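Local atomic coordinates of protein-S-isoprenylcysteine O-methyltransferase (Tribolium castaneum, PDB entry 5V7P), a protein that methylates the carboxyl group of isoprenylated C-terminal cysteines of proteins, using S-adenosyl-L-methionine as methyl donor in the endoplasmic reticulum membrane. Residues F258-Q261 with Y262-Q266; I247-E250 with E251-L254; L168-V171 with L172-A176. All coordinates share one frame; numbering follows the deposited sequence.

Contact 1 (F258-Q261 with Y262-Q266); sequences FGQQ and YCDYQ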
ATOM      1  N   PHE A 258     -23.252  -7.662   0.444  1.00 32.03           N
ATOM      2  CA  PHE A 258     -23.704  -9.044   0.433  1.00 28.94           C
ATOM      3  C   PHE A 258     -24.590  -9.402   1.619  1.00 33.15           C
ATOM      4  O   PHE A 258     -25.013 -10.559   1.728  1.00 31.39           O
ATOM      5  CB  PHE A 258     -22.492  -9.983   0.386  1.00 29.10           C
ATOM      6  CG  PHE A 258     -21.507  -9.638  -0.696  1.00 27.56           C
ATOM      7  CD1 PHE A 258     -21.820  -9.844  -2.030  1.00 31.58           C
ATOM      8  CD2 PHE A 258     -20.270  -9.103  -0.381  1.00 26.62           C
ATOM      9  CE1 PHE A 258     -20.918  -9.525  -3.027  1.00 29.79           C
ATOM     10  CE2 PHE A 258     -19.364  -8.784  -1.373  1.00 28.79           C
ATOM     11  CZ  PHE A 258     -19.689  -8.995  -2.698  1.00 23.91           C
ATOM     12  N   GLY A 259     -24.876  -8.454   2.507  1.00 30.81           N
ATOM     13  CA  GLY A 259     -25.864  -8.685   3.549  1.00 31.90           C
ATOM     14  C   GLY A 259     -25.541  -9.903   4.394  1.00 26.57           C
ATOM     15  O   GLY A 259     -24.437 -10.045   4.932  1.00 29.86           O
ATOM     16  N   GLN A 260     -26.525 -10.799   4.517  1.00 33.08           N
ATOM     17  CA  GLN A 260     -26.388 -11.942   5.413  1.00 35.52           C
ATOM     18  C   GLN A 260     -25.303 -12.903   4.949  1.00 31.46           C
ATOM     19  O   GLN A 260     -24.720 -13.616   5.774  1.00 31.74           O
ATOM     20  CB  GLN A 260     -27.724 -12.677   5.535  1.00 43.57           C
ATOM     21  CG  GLN A 260     -27.733 -13.797   6.571  1.00 46.90           C
ATOM     22  CD  GLN A 260     -27.628 -13.278   7.989  1.00 46.89           C
ATOM     23  OE1 GLN A 260     -28.131 -12.201   8.306  1.00 42.98           O
ATOM     24  NE2 GLN A 260     -26.966 -14.041   8.851  1.00 50.38           N
ATOM     25  N   GLN A 261     -25.019 -12.950   3.645  1.00 32.22           N
ATOM     26  CA  GLN A 261     -23.955 -13.826   3.163  1.00 36.22           C
ATOM     27  C   GLN A 261     -22.625 -13.485   3.820  1.00 31.06           C
ATOM     28  O   GLN A 261     -21.855 -14.383   4.179  1.00 31.89           O
ATOM     29  CB  GLN A 261     -23.840 -13.740   1.641  1.00 31.40           C
ATOM     30  CG  GLN A 261     -24.756 -14.702   0.894  1.00 34.57           C
ATOM     31  CD  GLN A 261     -26.216 -14.290   0.946  1.00 38.08           C
ATOM     32  OE1 GLN A 261     -27.015 -14.880   1.675  1.00 40.64           O
ATOM     33  NE2 GLN A 261     -26.571 -13.278   0.165  1.00 43.23           N
ATOM     34  N   TYR A 262     -22.334 -12.193   3.994  1.00 33.65           N
ATOM     35  CA  TYR A 262     -21.116 -11.817   4.701  1.00 35.96           C
ATOM     36  C   TYR A 262     -21.271 -11.972   6.206  1.00 36.09           C
ATOM     37  O   TYR A 262     -20.297 -12.301   6.893  1.00 35.63           O
ATOM     38  CB  TYR A 262     -20.711 -10.381   4.372  1.00 30.53           C
ATOM     39  CG  TYR A 262     -19.256 -10.122   4.682  1.00 32.74           C
ATOM     40  CD1 TYR A 262     -18.260 -10.538   3.810  1.00 23.38           C
ATOM     41  CD2 TYR A 262     -18.872  -9.488   5.858  1.00 27.03           C
ATOM     42  CE1 TYR A 262     -16.931 -10.322   4.088  1.00 22.69           C
ATOM     43  CE2 TYR A 262     -17.538  -9.267   6.143  1.00 32.89           C
ATOM     44  CZ  TYR A 262     -16.571  -9.688   5.253  1.00 25.14           C
ATOM     45  OH  TYR A 262     -15.238  -9.478   5.520  1.00 21.18           O
ATOM     46  N   CYS A 263     -22.474 -11.741   6.735  1.00 29.19           N
ATOM     47  CA  CYS A 263     -22.710 -11.984   8.154  1.00 32.06           C
ATOM     48  C   CYS A 263     -22.432 -13.441   8.503  1.00 28.75           C
ATOM     49  O   CYS A 263     -21.762 -13.736   9.498  1.00 34.55           O
ATOM     50  CB  CYS A 263     -24.143 -11.597   8.522  1.00 33.05           C
ATOM     51  SG  CYS A 263     -24.455 -11.521  10.301  1.00 61.83           S
ATOM     52  N   ASP A 264     -22.929 -14.372   7.682  1.00 28.95           N
ATOM     53  CA  ASP A 264     -22.626 -15.786   7.893  1.00 31.78           C
ATOM     54  C   ASP A 264     -21.134 -16.051   7.743  1.00 33.75           C
ATOM     55  O   ASP A 264     -20.571 -16.901   8.443  1.00 26.98           O
ATOM     56  CB  ASP A 264     -23.413 -16.648   6.905  1.00 43.84           C
ATOM     57  CG  ASP A 264     -24.912 -16.484   7.048  1.00 39.97           C
ATOM     58  OD1 ASP A 264     -25.375 -16.125   8.151  1.00 42.77           O
ATOM     59  OD2 ASP A 264     -25.629 -16.720   6.053  1.00 47.44           O
ATOM     60  N   TYR A 265     -20.482 -15.337   6.823  1.00 34.33           N
ATOM     61  CA  TYR A 265     -19.051 -15.510   6.598  1.00 30.19           C
ATOM     62  C   TYR A 265     -18.236 -15.041   7.798  1.00 32.89           C
ATOM     63  O   TYR A 265     -17.181 -15.615   8.092  1.00 30.70           O
ATOM     64  CB  TYR A 265     -18.656 -14.752   5.331  1.00 28.63           C
ATOM     65  CG  TYR A 265     -17.206 -14.865   4.918  1.00 31.77           C
ATOM     66  CD1 TYR A 265     -16.580 -16.098   4.812  1.00 26.49           C
ATOM     67  CD2 TYR A 265     -16.474 -13.729   4.595  1.00 29.76           C
ATOM     68  CE1 TYR A 265     -15.257 -16.193   4.418  1.00 27.18           C
ATOM     69  CE2 TYR A 265     -15.158 -13.815   4.201  1.00 21.93           C
ATOM     70  CZ  TYR A 265     -14.553 -15.045   4.113  1.00 18.89           C
ATOM     71  OH  TYR A 265     -13.240 -15.119   3.716  1.00 20.68           O
ATOM     72  N   GLN A 266     -18.714 -14.012   8.505  1.00 31.76           N
ATOM     73  CA  GLN A 266     -18.023 -13.539   9.699  1.00 26.52           C
ATOM     74  C   GLN A 266     -18.107 -14.546  10.838  1.00 32.58           C
ATOM     75  O   GLN A 266     -17.173 -14.646  11.642  1.00 44.41           O
ATOM     76  CB  GLN A 266     -18.607 -12.197  10.143  1.00 34.24           C
ATOM     77  CG  GLN A 266     -18.285 -11.045   9.212  1.00 33.89           C
ATOM     78  CD  GLN A 266     -19.019  -9.773   9.584  1.00 34.11           C
ATOM     79  OE1 GLN A 266     -20.226  -9.786   9.826  1.00 38.89           O
ATOM     80  NE2 GLN A 266     -18.290  -8.665   9.637  1.00 27.61           N
TER

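Contact 2 (I247-E250 with E251-L254); sequences IYIE and ESML. With SAH (S-adenosyl-L-homocysteine), chain C.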
ATOM      1  N   ILE A 247      -9.843  -2.705   7.928  1.00 22.14           N
ATOM      2  CA  ILE A 247     -10.787  -3.820   7.921  1.00 20.70           C
ATOM      3  C   ILE A 247     -12.154  -3.367   8.411  1.00 28.22           C
ATOM      4  O   ILE A 247     -13.190  -3.784   7.878  1.00 21.80           O
ATOM      5  CB  ILE A 247     -10.237  -4.987   8.766  1.00 15.24           C
ATOM      6  CG1 ILE A 247      -9.131  -5.710   7.990  1.00 22.89           C
ATOM      7  CG2 ILE A 247     -11.352  -5.968   9.153  1.00 25.93           C
ATOM      8  CD1 ILE A 247      -8.381  -6.751   8.794  1.00 28.82           C
ATOM      9  N   TYR A 248     -12.182  -2.513   9.436  1.00 22.35           N
ATOM     10  CA  TYR A 248     -13.449  -2.109  10.036  1.00 23.63           C
ATOM     11  C   TYR A 248     -14.343  -1.422   9.012  1.00 27.60           C
ATOM     12  O   TYR A 248     -15.504  -1.806   8.825  1.00 24.80           O
ATOM     13  CB  TYR A 248     -13.187  -1.192  11.230  1.00 20.94           C
ATOM     14  CG  TYR A 248     -14.412  -0.912  12.069  1.00 28.46           C
ATOM     15  CD1 TYR A 248     -14.897  -1.861  12.960  1.00 31.24           C
ATOM     16  CD2 TYR A 248     -15.078   0.304  11.980  1.00 40.67           C
ATOM     17  CE1 TYR A 248     -16.014  -1.610  13.734  1.00 38.38           C
ATOM     18  CE2 TYR A 248     -16.196   0.564  12.751  1.00 38.60           C
ATOM     19  CZ  TYR A 248     -16.660  -0.397  13.626  1.00 33.76           C
ATOM     20  OH  TYR A 248     -17.771  -0.146  14.396  1.00 49.63           O
ATOM     21  N   ILE A 249     -13.817  -0.399   8.336  1.00 24.75           N
ATOM     22  CA  ILE A 249     -14.592   0.277   7.300  1.00 22.27           C
ATOM     23  C   ILE A 249     -14.848  -0.660   6.128  1.00 32.50           C
ATOM     24  O   ILE A 249     -15.907  -0.594   5.489  1.00 25.64           O
ATOM     25  CB  ILE A 249     -13.868   1.559   6.845  1.00 19.48           C
ATOM     26  CG1 ILE A 249     -14.707   2.336   5.825  1.00 34.77           C
ATOM     27  CG2 ILE A 249     -12.501   1.238   6.256  1.00 33.22           C
ATOM     28  CD1 ILE A 249     -15.959   2.958   6.404  1.00 39.85           C
ATOM     29  N   GLU A 250     -13.894  -1.543   5.826  1.00 27.80           N
ATOM     30  CA  GLU A 250     -14.015  -2.401   4.653  1.00 20.90           C
ATOM     31  C   GLU A 250     -15.156  -3.397   4.812  1.00 28.07           C
ATOM     32  O   GLU A 250     -15.903  -3.649   3.860  1.00 19.47           O
ATOM     33  CB  GLU A 250     -12.691  -3.123   4.408  1.00 25.13           C
ATOM     34  CG  GLU A 250     -12.710  -4.104   3.248  1.00 27.42           C
ATOM     35  CD  GLU A 250     -11.316  -4.539   2.835  1.00 32.03           C
ATOM     36  OE1 GLU A 250     -10.362  -3.765   3.054  1.00 28.05           O
ATOM     37  OE2 GLU A 250     -11.171  -5.655   2.295  1.00 26.22           O
ATOM     38  N   GLU A 251     -15.310  -3.969   6.006  1.00 23.99           N
ATOM     39  CA  GLU A 251     -16.374  -4.935   6.236  1.00 27.42           C
ATOM     40  C   GLU A 251     -17.743  -4.283   6.363  1.00 30.63           C
ATOM     41  O   GLU A 251     -18.754  -4.942   6.099  1.00 31.68           O
ATOM     42  CB  GLU A 251     -16.073  -5.759   7.489  1.00 26.46           C
ATOM     43  CG  GLU A 251     -14.894  -6.699   7.327  1.00 16.28           C
ATOM     44  CD  GLU A 251     -14.817  -7.734   8.432  1.00 26.27           C
ATOM     45  OE1 GLU A 251     -15.525  -7.574   9.449  1.00 33.65           O
ATOM     46  OE2 GLU A 251     -14.053  -8.710   8.283  1.00 25.98           O
ATOM     47  N   SER A 252     -17.804  -3.010   6.759  1.00 25.92           N
ATOM     48  CA  SER A 252     -19.083  -2.308   6.762  1.00 34.05           C
ATOM     49  C   SER A 252     -19.617  -2.154   5.345  1.00 23.93           C
ATOM     50  O   SER A 252     -20.830  -2.226   5.121  1.00 31.65           O
ATOM     51  CB  SER A 252     -18.939  -0.942   7.433  1.00 26.07           C
ATOM     52  OG  SER A 252     -18.201  -0.045   6.622  1.00 36.81           O
ATOM     53  N   MET A 253     -18.724  -1.943   4.372  1.00 25.07           N
ATOM     54  CA  MET A 253     -19.151  -1.889   2.978  1.00 23.66           C
ATOM     55  C   MET A 253     -19.493  -3.276   2.449  1.00 34.86           C
ATOM     56  O   MET A 253     -20.396  -3.415   1.617  1.00 32.18           O
ATOM     57  CB  MET A 253     -18.062  -1.254   2.112  1.00 28.95           C
ATOM     58  CG  MET A 253     -17.529   0.078   2.624  1.00 34.60           C
ATOM     59  SD  MET A 253     -18.815   1.199   3.204  1.00 57.82           S
ATOM     60  CE  MET A 253     -19.819   1.385   1.734  1.00 52.35           C
ATOM     61  N   LEU A 254     -18.784  -4.308   2.912  1.00 27.71           N
ATOM     62  CA  LEU A 254     -19.081  -5.665   2.470  1.00 34.47           C
ATOM     63  C   LEU A 254     -20.436  -6.134   2.982  1.00 31.20           C
ATOM     64  O   LEU A 254     -21.128  -6.890   2.292  1.00 30.81           O
ATOM     65  CB  LEU A 254     -17.976  -6.619   2.926  1.00 18.86           C
ATOM     66  CG  LEU A 254     -16.653  -6.498   2.165  1.00 29.03           C
ATOM     67  CD1 LEU A 254     -15.518  -7.146   2.942  1.00 23.66           C
ATOM     68  CD2 LEU A 254     -16.765  -7.123   0.779  1.00 23.66           C
TER
HETATM   69  N   SAH C 301      -9.536  -7.682   2.556  1.00 23.78           N
HETATM   70  CA  SAH C 301      -9.288  -8.681   1.525  1.00 22.99           C
HETATM   71  CB  SAH C 301      -9.257  -8.028   0.148  1.00 24.15           C
HETATM   72  CG  SAH C 301      -8.345  -6.810   0.042  1.00 24.19           C
HETATM   73  SD  SAH C 301      -8.569  -5.958  -1.542  1.00 21.82           S
HETATM   74  C   SAH C 301      -7.978  -9.421   1.785  1.00 28.54           C
HETATM   75  O   SAH C 301      -7.152  -8.987   2.590  1.00 18.10           O
HETATM   76  OXT SAH C 301      -7.710 -10.470   1.198  1.00 15.91           O
HETATM   77  C5' SAH C 301      -9.902  -4.877  -0.948  1.00 20.06           C
HETATM   78  C4' SAH C 301     -11.215  -5.061  -1.699  1.00 23.38           C
HETATM   79  O4' SAH C 301     -11.609  -6.418  -1.664  1.00 27.18           O
HETATM   80  C3' SAH C 301     -12.322  -4.248  -1.045  1.00 33.18           C
HETATM   81  O3' SAH C 301     -12.874  -3.333  -1.963  1.00 27.33           O
HETATM   82  C2' SAH C 301     -13.358  -5.253  -0.588  1.00 28.37           C
HETATM   83  O2' SAH C 301     -14.662  -4.831  -0.920  1.00 23.51           O
HETATM   84  C1' SAH C 301     -12.971  -6.545  -1.304  1.00 27.19           C
HETATM   85  N9  SAH C 301     -13.159  -7.757  -0.481  1.00 22.96           N
HETATM   86  C8  SAH C 301     -12.749  -7.967   0.810  1.00 25.75           C
HETATM   87  N7  SAH C 301     -13.106  -9.216   1.185  1.00 22.18           N
HETATM   88  C5  SAH C 301     -13.735  -9.808   0.149  1.00 21.39           C
HETATM   89  C6  SAH C 301     -14.298 -11.066  -0.005  1.00 20.50           C
HETATM   90  N6  SAH C 301     -14.275 -11.948   0.989  1.00 20.73           N
HETATM   91  N1  SAH C 301     -14.885 -11.392  -1.207  1.00 18.50           N
HETATM   92  C2  SAH C 301     -14.913 -10.482  -2.241  1.00 21.16           C
HETATM   93  N3  SAH C 301     -14.352  -9.235  -2.079  1.00 15.84           N
HETATM   94  C4  SAH C 301     -13.773  -8.905  -0.903  1.00 20.18           C

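Contact 3 (L168-V171 with L172-A176); sequences LGEV and LRKTA. With MPG ([(Z)-octadec-9-enyl] (2R)-2,3-bis(oxidanyl)propanoate), chain R.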
ATOM      1  N   LEU A 168       6.495 -16.647   3.214  1.00 22.35           N
ATOM      2  CA  LEU A 168       5.159 -17.152   3.518  1.00 24.75           C
ATOM      3  C   LEU A 168       4.114 -16.054   3.369  1.00 24.05           C
ATOM      4  O   LEU A 168       3.083 -16.247   2.714  1.00 26.76           O
ATOM      5  CB  LEU A 168       5.129 -17.738   4.929  1.00 25.89           C
ATOM      6  CG  LEU A 168       5.983 -18.985   5.167  1.00 27.58           C
ATOM      7  CD1 LEU A 168       5.959 -19.364   6.639  1.00 23.25           C
ATOM      8  CD2 LEU A 168       5.509 -20.145   4.309  1.00 34.11           C
ATOM      9  N   GLY A 169       4.365 -14.890   3.969  1.00 23.18           N
ATOM     10  CA  GLY A 169       3.427 -13.787   3.835  1.00 24.66           C
ATOM     11  C   GLY A 169       3.234 -13.377   2.391  1.00 20.95           C
ATOM     12  O   GLY A 169       2.129 -13.010   1.979  1.00 23.14           O
ATOM     13  N   GLU A 170       4.304 -13.441   1.596  1.00 23.86           N
ATOM     14  CA  GLU A 170       4.194 -13.099   0.184  1.00 24.62           C
ATOM     15  C   GLU A 170       3.345 -14.118  -0.562  1.00 28.87           C
ATOM     16  O   GLU A 170       2.491 -13.745  -1.377  1.00 25.54           O
ATOM     17  CB  GLU A 170       5.581 -12.993  -0.448  1.00 24.50           C
ATOM     18  CG  GLU A 170       6.021 -11.565  -0.709  1.00 37.66           C
ATOM     19  CD  GLU A 170       5.227 -10.915  -1.823  1.00 43.46           C
ATOM     20  OE1 GLU A 170       5.244 -11.447  -2.954  1.00 59.73           O
ATOM     21  OE2 GLU A 170       4.572  -9.884  -1.570  1.00 44.06           O
ATOM     22  N   VAL A 171       3.562 -15.409  -0.300  1.00 23.77           N
ATOM     23  CA  VAL A 171       2.769 -16.440  -0.962  1.00 29.52           C
ATOM     24  C   VAL A 171       1.303 -16.299  -0.575  1.00 27.09           C
ATOM     25  O   VAL A 171       0.412 -16.325  -1.431  1.00 26.24           O
ATOM     26  CB  VAL A 171       3.318 -17.838  -0.623  1.00 33.83           C
ATOM     27  CG1 VAL A 171       2.435 -18.933  -1.219  1.00 38.17           C
ATOM     28  CG2 VAL A 171       4.742 -17.979  -1.142  1.00 28.73           C
ATOM     29  N   LEU A 172       1.031 -16.138   0.721  1.00 25.15           N
ATOM     30  CA  LEU A 172      -0.342 -15.930   1.168  1.00 24.07           C
ATOM     31  C   LEU A 172      -0.971 -14.747   0.444  1.00 21.50           C
ATOM     32  O   LEU A 172      -2.098 -14.834  -0.056  1.00 23.64           O
ATOM     33  CB  LEU A 172      -0.373 -15.700   2.682  1.00 27.89           C
ATOM     34  CG  LEU A 172      -1.634 -16.102   3.459  1.00 26.28           C
ATOM     35  CD1 LEU A 172      -1.752 -15.276   4.734  1.00 21.03           C
ATOM     36  CD2 LEU A 172      -2.907 -15.989   2.632  1.00 27.06           C
ATOM     37  N   ARG A 173      -0.240 -13.633   0.369  1.00 25.71           N
ATOM     38  CA  ARG A 173      -0.775 -12.409  -0.218  1.00 26.50           C
ATOM     39  C   ARG A 173      -1.137 -12.615  -1.685  1.00 28.14           C
ATOM     40  O   ARG A 173      -2.274 -12.360  -2.102  1.00 23.02           O
ATOM     41  CB  ARG A 173       0.247 -11.279  -0.065  1.00 28.77           C
ATOM     42  CG  ARG A 173      -0.165  -9.958  -0.703  1.00 27.51           C
ATOM     43  CD  ARG A 173      -0.466  -8.916   0.337  1.00 34.53           C
ATOM     44  NE  ARG A 173      -1.421  -7.928  -0.159  1.00 41.98           N
ATOM     45  CZ  ARG A 173      -1.095  -6.789  -0.760  1.00 35.07           C
ATOM     46  NH1 ARG A 173      -2.047  -5.967  -1.181  1.00 23.70           N
ATOM     47  NH2 ARG A 173       0.177  -6.462  -0.937  1.00 54.56           N
ATOM     48  N   LYS A 174      -0.171 -13.063  -2.487  1.00 21.05           N
ATOM     49  CA  LYS A 174      -0.395 -13.167  -3.926  1.00 28.37           C
ATOM     50  C   LYS A 174      -1.456 -14.213  -4.251  1.00 27.82           C
ATOM     51  O   LYS A 174      -2.247 -14.030  -5.183  1.00 20.77           O
ATOM     52  CB  LYS A 174       0.917 -13.481  -4.639  1.00 22.35           C
ATOM     53  CG  LYS A 174       1.654 -12.247  -5.142  1.00 32.09           C
ATOM     54  CD  LYS A 174       1.946 -11.255  -4.021  1.00 31.45           C
ATOM     55  CE  LYS A 174       2.609  -9.998  -4.556  1.00 32.36           C
ATOM     56  NZ  LYS A 174       2.918  -9.019  -3.473  1.00 35.55           N
ATOM     57  N   THR A 175      -1.492 -15.314  -3.497  1.00 28.45           N
ATOM     58  CA  THR A 175      -2.556 -16.293  -3.690  1.00 29.95           C
ATOM     59  C   THR A 175      -3.921 -15.661  -3.468  1.00 23.44           C
ATOM     60  O   THR A 175      -4.857 -15.897  -4.242  1.00 23.92           O
ATOM     61  CB  THR A 175      -2.359 -17.483  -2.753  1.00 27.55           C
ATOM     62  OG1 THR A 175      -2.254 -17.024  -1.401  1.00 50.11           O
ATOM     63  CG2 THR A 175      -1.109 -18.257  -3.132  1.00 23.94           C
ATOM     64  N   ALA A 176      -4.055 -14.848  -2.419  1.00 22.33           N
ATOM     65  CA  ALA A 176      -5.322 -14.170  -2.166  1.00 22.38           C
ATOM     66  C   ALA A 176      -5.727 -13.299  -3.350  1.00 17.48           C
ATOM     67  O   ALA A 176      -6.891 -13.307  -3.765  1.00 28.05           O
ATOM     68  CB  ALA A 176      -5.220 -13.330  -0.892  1.00 15.76           C
TER
HETATM   69  C2  MPG R 316      -5.908 -23.002  -2.170  1.00 53.74           C
HETATM   70  C3  MPG R 316      -4.447 -22.562  -2.206  1.00 56.20           C
HETATM   71  C4  MPG R 316      -3.738 -23.122  -0.978  1.00 52.20           C
HETATM   72  C5  MPG R 316      -2.266 -22.718  -1.010  1.00 60.56           C
HETATM   73  C6  MPG R 316      -2.088 -21.329  -0.403  1.00 55.46           C
HETATM   74  C7  MPG R 316      -0.625 -21.125  -0.012  1.00 52.47           C
HETATM   75  C8  MPG R 316      -0.513 -19.919   0.912  1.00 49.90           C
HETATM   76  C9  MPG R 316       0.832 -19.975   1.646  1.00 45.86           C
HETATM   77  C10 MPG R 316       0.992 -19.781   2.940  1.00 36.58           C
HETATM   78  C11 MPG R 316      -0.134 -19.461   3.926  1.00 59.16           C
HETATM   79  C12 MPG R 316      -0.097 -20.456   5.079  1.00 61.58           C
HETATM   80  C13 MPG R 316       1.126 -20.174   5.948  1.00 44.14           C
HETATM   81  O1  MPG R 316      -7.605 -23.698  -3.677  1.00 66.49           O
HETATM   82  C1  MPG R 316      -6.552 -22.787  -3.535  1.00 48.09           C
HETATM   83  CXD MPG R 316      -9.524 -24.479  -5.127  1.00 80.30           C
HETATM   84  O2  MPG R 316     -10.616 -24.460  -4.250  1.00 70.00           O
HETATM   85  C21 MPG R 316      -8.864 -25.855  -5.084  1.00 69.51           C
HETATM   86  O3  MPG R 316      -9.852 -26.848  -5.121  1.00 68.04           O
HETATM   87  O4  MPG R 316      -8.499 -22.359  -5.248  1.00 74.33           O
HETATM   88  CX3 MPG R 316      -8.511 -23.415  -4.705  1.00 83.26           C

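Contact 1 (F258-Q261 with Y262-Q266)
The side-chain amide of Gln260 and the carboxylate of Asp264 meet one turn apart with their planes 55° apart. NE2 of Gln260 gives a hydrogen bond of 2.7 Å to OD1 of Asp264, close to the plane of its own amide, but it reaches the oxygen from above the carboxylate plane. The bend of Gln260 at chi2 (68°) brings the amide over the next turn, its NE2 3.7 Å from CB of Cys263. Among the aromatic rings, CE1 of Tyr262 stands at the edge of the Tyr265 ring, in its plane; separately, CB of Phe258 and CB of Tyr262 meet at 4.4 Å. Gly259 sits at the N-cap position of helix 260-268, and its carbonyl O accepts the first i to i+4 bond, from Cys263 N, at 3.2 Å, with Tyr262 N a weak second donor. Its positive phi (56°), which by itself favours glycine, breaks helix 231-258 from helix 260-268. Asp264 N to Gln260 O, at 2.7 Å, continues the helical bonding. The short helix turns Tyr262 onto Leu254 and Leu255 of helix 231-258, while Tyr265 reaches the S-adenosyl-L-homocysteine pocket, where its OH bonds to Tyr204 O; Phe258 meets the ring of His196 edge-to-face.

Contact 2 (I247-E250 with E251-L254)
Glu251 N bonds to Ile247 O at 2.8 Å and Leu254 N to Glu250 O at 3.1 Å, the i to i+4 pattern of an alpha helix, with weaker bonds from Ser252 N and Met253 N between them. Ser252 adds a side-chain bond: with chi1 at 71°, OG lies between the backbone N and the carbonyl carbon and donates to Ile249 O at 2.6 Å, tilted 30° from the carbonyl plane. This oxygen therefore serves both the hydroxyl and, weakly, Met253 N. Ile247 and Glu251 run side by side, CG2 of the isoleucine 3.9 Å from OE2 of the glutamate. Glu250, part of the S-adenosyl-L-methionine binding site, has CG anti to its backbone N (chi1 177°) and the chain extended beyond, and reaches out from the helix until OE2 accepts the amino N of S-adenosyl-L-homocysteine at 2.6 Å; OE1 is taken by Tyr212 OH. One turn on, Leu254 lies beside the ligand, CD1 3.6 Å from C8 of the adenine and CD2 3.5 Å from the ribose O2'. Glu251 points to a different polar cluster, where OE2 meets Arg208 in a salt bridge and His209 in a hydrogen bond. Thus Glu250 meets the ligand directly and probably offers its negative charge to the amino group, whereas Glu251 acts from the second shell through His209, itself bonded to the ligand, its own charge likely to be offset by Arg208.

Contact 3 (L168-V171 with L172-A176)
Glu170 and Lys174 form a salt bridge one helical turn apart, NZ of the lysine 2.7 Å from OE2 and on the syn lone pair of that oxygen. Both first torsions lie off the staggered positions (chi1 -105° in Glu170, -94° in Lys174) and both chains bend at chi2; beyond its bend the lysine is fully extended, which lays its CE 3.4 Å from OE1 of Glu170. A second salt bridge to the ammonium comes from Glu106, and Phe102 adds a cation-pi contact; a methionine in place of Lys174 would probably leave Glu170 without its charged mate and Glu106 with Arg173 but not the lysine. On another face, Val171 CG1, anti to the backbone N (chi1 176°), touches C9 of the bound octadec-9-enyl chain at 3.4 Å, and Leu172 CG approaches its C11 at 3.7 Å. Thr175 folds OG1 over the backbone, 2.8 Å from Val171 O and 2.6 Å from Leu172 O, with its proton not assigned to either. Helix 156-180, predicted to span the membrane, has here a charged side facing helix 90-113, where Arg173 also pairs with Glu106, and an apolar side on which Leu172 packs against Pro210 and Val213 of helix 210-225 and Val203 of helix 203-206.

In the fold
Contacts 1 and 2 lie in series around the break between helix 231-258 and helix 260-268, with centres 12 Å apart. They join directly through Glu251, whose OE1 lies 3.0 Å from Gln266 NE2, a probable hydrogen bond; the bond from Tyr262 OH to OE2 is weak. Both border the S-adenosyl-L-homocysteine pocket: contact 2 binds the ligand through Glu250, and the side chain of Tyr265 in contact 1 is about 4 Å from it. Contact 3 lies nearer the centre of the chain, in helix 156-180, its centre 21 Å from that of contact 2 and 24 Å from that of contact 1, without touching either. Its Arg173 side chain nevertheless comes within about 6 Å of the ligand.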